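Local coordinates for serpin-ZX (Arabidopsis thaliana, PDB 3LE2), which inhibits target proteases such as metacaspase-9 by letting them cleave its reactive center loop and trapping them in a stable covalent complex, at residues Ala172-Lys176 with Val382-Gly386. Sequence-based numbering, arbitrary orientation.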
loop_
_atom_site.group_PDB
_atom_site.type_symbol
_atom_site.label_atom_id
_atom_site.label_comp_id
_atom_site.label_asym_id
_atom_site.label_seq_id
_atom_site.Cartn_x
_atom_site.Cartn_y
_atom_site.Cartn_z
ATOM N N ALA A 172 3.176 6.956 7.012
ATOM C CA ALA A 172 3.858 6.936 5.726
ATOM C C ALA A 172 4.619 5.630 5.564
ATOM O O ALA A 172 5.109 5.062 6.533
ATOM C CB ALA A 172 4.800 8.131 5.602
ATOM N N LEU A 173 4.706 5.145 4.336
ATOM C CA LEU A 173 5.504 3.963 4.060
ATOM C C LEU A 173 6.350 4.233 2.829
ATOM O O LEU A 173 5.818 4.491 1.745
ATOM C CB LEU A 173 4.625 2.710 3.856
ATOM C CG LEU A 173 5.368 1.379 3.633
ATOM C CD1 LEU A 173 6.204 0.996 4.851
ATOM C CD2 LEU A 173 4.445 0.208 3.250
ATOM N N TYR A 174 7.668 4.195 3.009
ATOM C CA TYR A 174 8.594 4.261 1.884
ATOM C C TYR A 174 9.132 2.865 1.582
ATOM O O TYR A 174 9.487 2.111 2.486
ATOM C CB TYR A 174 9.742 5.248 2.160
ATOM C CG TYR A 174 10.819 5.278 1.093
ATOM C CD1 TYR A 174 10.728 6.154 0.016
ATOM C CD2 TYR A 174 11.933 4.433 1.158
ATOM C CE1 TYR A 174 11.716 6.206 -0.973
ATOM C CE2 TYR A 174 12.932 4.471 0.168
ATOM C CZ TYR A 174 12.809 5.366 -0.894
ATOM O OH TYR A 174 13.762 5.432 -1.888
ATOM N N PHE A 175 9.191 2.530 0.303
ATOM C CA PHE A 175 9.735 1.255 -0.139
ATOM C C PHE A 175 10.550 1.505 -1.389
ATOM O O PHE A 175 10.133 2.250 -2.277
ATOM C CB PHE A 175 8.592 0.266 -0.422
ATOM C CG PHE A 175 9.008 -1.020 -1.125
ATOM C CD1 PHE A 175 9.202 -2.185 -0.410
ATOM C CD2 PHE A 175 9.112 -1.078 -2.505
ATOM C CE1 PHE A 175 9.542 -3.370 -1.050
ATOM C CE2 PHE A 175 9.445 -2.268 -3.152
ATOM C CZ PHE A 175 9.663 -3.407 -2.423
ATOM N N LYS A 176 11.726 0.903 -1.442
ATOM C CA LYS A 176 12.499 0.903 -2.673
ATOM C C LYS A 176 13.241 -0.407 -2.763
ATOM O O LYS A 176 13.971 -0.776 -1.845
ATOM C CB LYS A 176 13.485 2.072 -2.733
ATOM C CG LYS A 176 14.333 2.062 -3.998
ATOM C CD LYS A 176 15.048 3.381 -4.195
ATOM C CE LYS A 176 15.908 3.373 -5.448
ATOM N NZ LYS A 176 16.633 4.681 -5.606
ATOM N N VAL A 382 -0.211 -7.451 1.843
ATOM C CA VAL A 382 -0.069 -6.474 0.753
ATOM C C VAL A 382 0.501 -5.138 1.247
ATOM O O VAL A 382 -0.119 -4.480 2.075
ATOM C CB VAL A 382 -1.443 -6.228 0.083
ATOM C CG1 VAL A 382 -1.383 -5.083 -0.948
ATOM C CG2 VAL A 382 -1.971 -7.539 -0.525
ATOM N N LEU A 383 1.675 -4.740 0.747
ATOM C CA LEU A 383 2.262 -3.434 1.105
ATOM C C LEU A 383 1.633 -2.257 0.378
ATOM O O LEU A 383 1.437 -1.201 0.969
ATOM C CB LEU A 383 3.768 -3.390 0.831
ATOM C CG LEU A 383 4.654 -4.118 1.828
ATOM C CD1 LEU A 383 4.481 -5.636 1.634
ATOM C CD2 LEU A 383 6.096 -3.699 1.624
ATOM N N PHE A 384 1.366 -2.427 -0.915
ATOM C CA PHE A 384 0.880 -1.322 -1.744
ATOM C C PHE A 384 -0.150 -1.809 -2.736
ATOM O O PHE A 384 -0.014 -2.902 -3.287
ATOM C CB PHE A 384 2.022 -0.692 -2.567
ATOM C CG PHE A 384 3.070 0.011 -1.750
ATOM C CD1 PHE A 384 2.784 1.211 -1.111
ATOM C CD2 PHE A 384 4.360 -0.504 -1.659
ATOM C CE1 PHE A 384 3.759 1.875 -0.375
ATOM C CE2 PHE A 384 5.334 0.151 -0.920
ATOM C CZ PHE A 384 5.032 1.342 -0.274
ATOM N N ILE A 385 -1.166 -0.983 -2.965
ATOM C CA ILE A 385 -2.059 -1.120 -4.110
ATOM C C ILE A 385 -2.056 0.215 -4.854
ATOM O O ILE A 385 -2.015 1.277 -4.235
ATOM C CB ILE A 385 -3.506 -1.446 -3.680
ATOM C CG1 ILE A 385 -3.541 -2.710 -2.828
ATOM C CG2 ILE A 385 -4.434 -1.573 -4.907
ATOM C CD1 ILE A 385 -4.910 -3.025 -2.253
ATOM N N GLY A 386 -2.086 0.171 -6.180
ATOM C CA GLY A 386 -2.059 1.404 -6.946
ATOM C C GLY A 386 -2.596 1.242 -8.356
ATOM O O GLY A 386 -2.905 0.135 -8.810
#
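The ring of F384 meets F175 and L173 with its far edge: F175 CB lies near the ring plane, 3.3 Å from CE2, and L173 O in the plane, 3.9 Å from CE1. L173 CD2 approaches this ring obliquely, 3.7 Å from CZ; seen from CZ, it and F175 CB lie roughly at right angles. The ring of F175 is met obliquely by F384 CE2 and by L383 CD2, the latter 4.0 Å from CD1; Y227 packs against it edge-to-face. L173 also sets CD2 4.0 Å from L383 O, which is held by S36 OG.

The two strands pass almost perpendicularly (92°), axes 9.0 Å apart, and no hydrogen bond links them; side chains bridge the gap, touching also the carbonyl oxygens of L173 and L383. Alternation in 172-176 sends L173 and F175 to the same side, whereas in 382-386 the neighbours L383 and F384 both point across. That is possible because they form a classic beta bulge opposite V374, with L383 alpha-like (psi -42°). With CG opposite its carbonyl carbon (chi1 -66°), F384 extends its ring lengthwise toward 172-176.

Strand 167-176 pairs with 93-103 and 326-335 in sheet A, 382-388 with 370-376 in sheet B; the contact packs the two sheets together near the molecular centre. Direct pairing of 167-176 with 326-335 fits the stressed native state; in serpins generally these strands part to admit the cleaved reactive center loop. All four touching side chains are buried and apolar, implying cohesion by dispersion and water exclusion, while backbone hydrogen bonds tie L173 to K330 and L383 to V374.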